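PDB 4ZNM: C-domain type II peptide synthetase from Streptomyces globisporus, which is a condensation-domain protein of the nonribosomal peptide synthetase class, probably a free-standing (type II) member of the CoA-dependent acyltransferase superfamily. Local coordinates for residues L136-V140 against L151-H156; I311-P315 against F341-F347. One frame throughout, in Å; residues are numbered along the deposited sequence.

Contact 1 (L136-V140 against L151-H156); sequences LLRAV and LVLIAH
L136 O takes the first backbone bond of the pair, from H156 N at 3.1 Å, and A155 CA makes a CA-H...O contact with the same oxygen. L137 is a non-hydrogen-bonded partner of A155; with CG anti to its own N (chi1 170°), it lays CD1 4.1 Å from A155 CB and within van der Waals range of L153 CB. R138 and I154 exchange two hydrogen bonds, R138 N to I154 O at 2.8 Å and I154 N to R138 O at 3.0 Å. Their side chains run alongside each other; R138, bent at chi3 (-77°), brings its guanidinium back so that I154 CG2 sits over the centre of one face, while NH1 bonds to T127 OG1 and G128 O. The two strands form an antiparallel beta hairpin in the mixed sheet of the condensation domain, with helix 162-180 packed on the face of L153 and A155 and helix 110-125 on that of V140 and V152. A139 CB meets L153 CD2 at 3.5 Å, tighter than ordinary carbon contact. V140 and V152 close a second doubly bonded pair, with V140 N to V152 O at 2.9 Å and V152 N to V140 O at 2.8 Å.

Contact 2 (I311-P315 against F341-F347); sequences INFLP and FTHELPF
Strand 312-319, half of a two-stranded antiparallel sheet with 288-295, is tied here to the turn that leaves helix 339-342 and enters helix 347-350 of the condensation domain, and the amide of N312 makes the tie. P346 is the N-cap residue of the second helix, and N312 OD1 accepts from F347 N, at the first turn of that helix, at 3.0 Å, in the carbonyl plane and on a lone pair. The other end of the amide gives two bonds: N312 ND2 reaches L345 O at 3.0 Å, from above that carbonyl's plane, and E344 OE2 at 2.7 Å, on the anti lone pair. Amide and carboxylate are almost coplanar, and with three bonds in all the amide is fixed against rotation about chi2. E344 comes from the opposite direction on an extended chain, and its OE2 has a second partner in S295 OG. Farther along the strand, L314 sends CD2 over one face of the F341 ring, a CH-pi contact offset toward the rim, with CD2 3.7 Å from F341 CE1. A water donates to both F313 O and L345 O, bridging the two backbones. In F313 and F347 both CG atoms are anti to the backbone N (chi1 -169° and -170°), which sends the two chains out side by side; their rings form an edge-to-face pair, planes at 58° and centroids 4.4 Å apart. The edge of F313 is directed at the face of F347, and CD2 of F313 stands 3.3 Å above the plane of F347, over its centre.

Contacts 1 and 2 share no strand or helix: their centres lie 28 Å apart on opposite sides of the chain's centre, and their nearest atoms are about 10 Å from each other. Contact 1 is buried in the mixed sheet, where regular main-chain pairing does the joining and aliphatic side chains, several of them against helices 110-125 and 162-180, fill both faces; the polar ends of R138 and H156 find their bonds outside the pair. Contact 2 is only partly buried and joins a strand to an irregular turn: between these segments the joining falls to side-chain polar groups, a bridging water and aromatic rings, while the strand keeps its backbone bonds to strand 288-295. Both belong to the condensation domain.

Contact 1 (L136-V140 against L151-H156)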
# COMPACT_ATOMS: atom_id res chain seq x y z
N LEU A 136 17.23 4.04 5.20
CA LEU A 136 15.80 3.94 5.03
C LEU A 136 15.43 3.10 3.80
O LEU A 136 14.25 2.91 3.51
CB LEU A 136 15.22 5.34 4.91
CG LEU A 136 15.40 6.20 6.18
CD1 LEU A 136 14.83 7.57 5.89
CD2 LEU A 136 14.71 5.56 7.35
N LEU A 137 16.46 2.63 3.07
CA LEU A 137 16.26 1.78 1.90
C LEU A 137 17.38 0.76 1.92
O LEU A 137 18.52 1.15 2.06
CB LEU A 137 16.31 2.60 0.60
CG LEU A 137 16.37 1.84 -0.73
CD1 LEU A 137 15.02 1.18 -1.08
CD2 LEU A 137 16.78 2.78 -1.90
N ARG A 138 17.04 -0.51 1.81
CA ARG A 138 18.04 -1.56 1.59
C ARG A 138 17.71 -2.37 0.36
O ARG A 138 16.56 -2.40 -0.08
CB ARG A 138 18.13 -2.50 2.77
CG ARG A 138 18.69 -1.89 4.01
CD ARG A 138 19.09 -2.95 5.05
NE ARG A 138 17.94 -3.52 5.77
CZ ARG A 138 17.36 -4.68 5.49
NH1 ARG A 138 16.33 -5.09 6.25
NH2 ARG A 138 17.79 -5.44 4.46
N ALA A 139 18.71 -3.08 -0.14
CA ALA A 139 18.53 -3.95 -1.29
C ALA A 139 19.22 -5.28 -1.10
O ALA A 139 20.35 -5.36 -0.57
CB ALA A 139 19.07 -3.29 -2.52
N VAL A 140 18.54 -6.31 -1.55
CA VAL A 140 19.08 -7.65 -1.54
C VAL A 140 18.92 -8.20 -2.98
O VAL A 140 17.83 -8.25 -3.52
CB VAL A 140 18.36 -8.53 -0.53
CG1 VAL A 140 18.93 -9.92 -0.53
CG2 VAL A 140 18.45 -7.92 0.87
N LEU A 151 15.74 -8.87 -7.62
CA LEU A 151 16.17 -7.75 -6.81
C LEU A 151 15.05 -7.39 -5.83
O LEU A 151 13.93 -7.09 -6.26
CB LEU A 151 16.48 -6.54 -7.68
CG LEU A 151 16.88 -5.30 -6.87
CD1 LEU A 151 18.12 -5.52 -5.99
CD2 LEU A 151 17.05 -4.11 -7.79
N VAL A 152 15.35 -7.44 -4.53
CA VAL A 152 14.38 -7.05 -3.50
C VAL A 152 14.77 -5.73 -2.87
O VAL A 152 15.87 -5.56 -2.36
CB VAL A 152 14.25 -8.09 -2.38
CG1 VAL A 152 13.19 -7.66 -1.35
CG2 VAL A 152 13.91 -9.46 -2.97
N LEU A 153 13.84 -4.78 -2.91
CA LEU A 153 14.01 -3.55 -2.18
C LEU A 153 13.08 -3.46 -0.97
O LEU A 153 11.91 -3.90 -0.99
CB LEU A 153 13.76 -2.37 -3.11
CG LEU A 153 14.58 -2.36 -4.41
CD1 LEU A 153 14.24 -1.06 -5.18
CD2 LEU A 153 16.08 -2.47 -4.11
N ILE A 154 13.60 -2.86 0.08
CA ILE A 154 12.81 -2.59 1.26
C ILE A 154 13.07 -1.18 1.73
O ILE A 154 14.20 -0.71 1.75
CB ILE A 154 13.12 -3.60 2.36
CG1 ILE A 154 12.26 -3.30 3.58
CG2 ILE A 154 14.58 -3.59 2.66
CD1 ILE A 154 12.36 -4.37 4.64
N ALA A 155 11.99 -0.51 2.08
CA ALA A 155 12.05 0.89 2.48
C ALA A 155 11.07 1.13 3.59
O ALA A 155 10.00 0.50 3.65
CB ALA A 155 11.72 1.78 1.30
N HIS A 156 11.40 2.06 4.47
CA HIS A 156 10.50 2.38 5.54
C HIS A 156 9.27 3.07 4.95
O HIS A 156 9.36 3.92 4.06
CB HIS A 156 11.15 3.26 6.60
CG HIS A 156 10.47 3.13 7.92
ND1 HIS A 156 9.37 3.88 8.27
CD2 HIS A 156 10.69 2.28 8.94
CE1 HIS A 156 8.95 3.51 9.47
NE2 HIS A 156 9.74 2.54 9.90

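Contact 2 (I311-P315 against F341-F347)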
# COMPACT_ATOMS: atom_id res chain seq x y z
N ILE A 311 -0.06 8.53 0.38
CA ILE A 311 -1.39 7.95 0.38
C ILE A 311 -2.25 8.60 1.47
O ILE A 311 -1.73 9.10 2.47
CB ILE A 311 -1.35 6.43 0.53
CG1 ILE A 311 -0.59 6.02 1.79
CG2 ILE A 311 -0.76 5.79 -0.75
CD1 ILE A 311 -0.56 4.49 2.00
N ASN A 312 -3.57 8.58 1.27
CA ASN A 312 -4.48 9.31 2.16
C ASN A 312 -5.72 8.46 2.50
O ASN A 312 -6.40 7.94 1.64
CB ASN A 312 -4.87 10.63 1.51
CG ASN A 312 -5.78 11.47 2.38
OD1 ASN A 312 -5.55 11.63 3.59
ND2 ASN A 312 -6.82 12.00 1.76
N PHE A 313 -5.93 8.29 3.80
CA PHE A 313 -7.07 7.57 4.37
C PHE A 313 -8.35 8.31 3.99
O PHE A 313 -8.48 9.50 4.27
CB PHE A 313 -6.83 7.50 5.89
CG PHE A 313 -7.74 6.59 6.66
CD1 PHE A 313 -7.37 5.27 6.92
CD2 PHE A 313 -8.93 7.09 7.20
CE1 PHE A 313 -8.17 4.45 7.70
CE2 PHE A 313 -9.73 6.27 7.98
CZ PHE A 313 -9.35 4.95 8.23
N LEU A 314 -9.27 7.63 3.32
CA LEU A 314 -10.39 8.28 2.66
C LEU A 314 -11.69 7.50 2.94
O LEU A 314 -11.89 6.40 2.43
CB LEU A 314 -10.15 8.37 1.15
CG LEU A 314 -11.27 8.98 0.31
CD1 LEU A 314 -11.49 10.44 0.69
CD2 LEU A 314 -11.00 8.83 -1.19
N PRO A 315 -12.58 8.06 3.76
CA PRO A 315 -13.75 7.24 4.12
C PRO A 315 -14.83 7.24 3.05
O PRO A 315 -15.20 8.29 2.51
CB PRO A 315 -14.24 7.88 5.42
CG PRO A 315 -13.65 9.24 5.45
CD PRO A 315 -12.40 9.21 4.66
N PHE A 341 -13.57 11.70 -3.92
CA PHE A 341 -12.39 12.24 -4.54
C PHE A 341 -12.57 13.73 -4.84
O PHE A 341 -11.63 14.50 -4.73
CB PHE A 341 -12.04 11.45 -5.81
CG PHE A 341 -11.50 10.06 -5.54
CD1 PHE A 341 -10.25 9.90 -4.94
CD2 PHE A 341 -12.22 8.93 -5.88
CE1 PHE A 341 -9.75 8.64 -4.69
CE2 PHE A 341 -11.71 7.66 -5.63
CZ PHE A 341 -10.48 7.52 -5.03
N THR A 342 -13.78 14.15 -5.21
CA THR A 342 -14.01 15.58 -5.46
C THR A 342 -13.71 16.40 -4.22
O THR A 342 -13.12 17.48 -4.29
CB THR A 342 -15.45 15.86 -5.91
OG1 THR A 342 -15.63 15.30 -7.20
CG2 THR A 342 -15.75 17.37 -5.96
N HIS A 343 -14.12 15.88 -3.07
CA HIS A 343 -13.98 16.63 -1.83
C HIS A 343 -12.87 16.12 -0.96
O HIS A 343 -12.85 16.38 0.24
CB HIS A 343 -15.28 16.59 -1.04
CG HIS A 343 -16.42 17.26 -1.74
ND1 HIS A 343 -16.54 18.63 -1.82
CD2 HIS A 343 -17.50 16.74 -2.38
CE1 HIS A 343 -17.65 18.93 -2.48
NE2 HIS A 343 -18.25 17.81 -2.82
N GLU A 344 -11.92 15.41 -1.57
CA GLU A 344 -10.92 14.74 -0.76
C GLU A 344 -10.16 15.72 0.13
O GLU A 344 -9.72 16.78 -0.31
CB GLU A 344 -9.92 13.96 -1.62
CG GLU A 344 -8.88 13.27 -0.77
CD GLU A 344 -7.90 12.34 -1.53
OE1 GLU A 344 -8.07 12.16 -2.75
OE2 GLU A 344 -6.96 11.80 -0.89
N LEU A 345 -9.98 15.31 1.38
CA LEU A 345 -9.14 16.05 2.32
C LEU A 345 -8.12 15.17 3.03
O LEU A 345 -8.40 13.99 3.29
CB LEU A 345 -10.01 16.72 3.38
CG LEU A 345 -10.99 17.83 2.94
CD1 LEU A 345 -11.81 18.24 4.14
CD2 LEU A 345 -10.24 19.03 2.36
N PRO A 346 -6.97 15.75 3.40
CA PRO A 346 -6.06 14.98 4.27
C PRO A 346 -6.79 14.56 5.53
O PRO A 346 -7.35 15.42 6.23
CB PRO A 346 -4.94 15.97 4.59
CG PRO A 346 -5.19 17.19 3.74
CD PRO A 346 -6.61 17.17 3.33
N PHE A 347 -6.76 13.26 5.83
CA PHE A 347 -7.59 12.72 6.88
C PHE A 347 -7.34 13.39 8.25
O PHE A 347 -8.27 13.57 9.02
CB PHE A 347 -7.40 11.21 7.00
CG PHE A 347 -8.40 10.55 7.92
CD1 PHE A 347 -8.01 10.03 9.13
CD2 PHE A 347 -9.73 10.46 7.57
CE1 PHE A 347 -8.93 9.41 9.98
CE2 PHE A 347 -10.65 9.85 8.41
CZ PHE A 347 -10.24 9.33 9.62
O HOH W 1 -9.76 11.92 4.23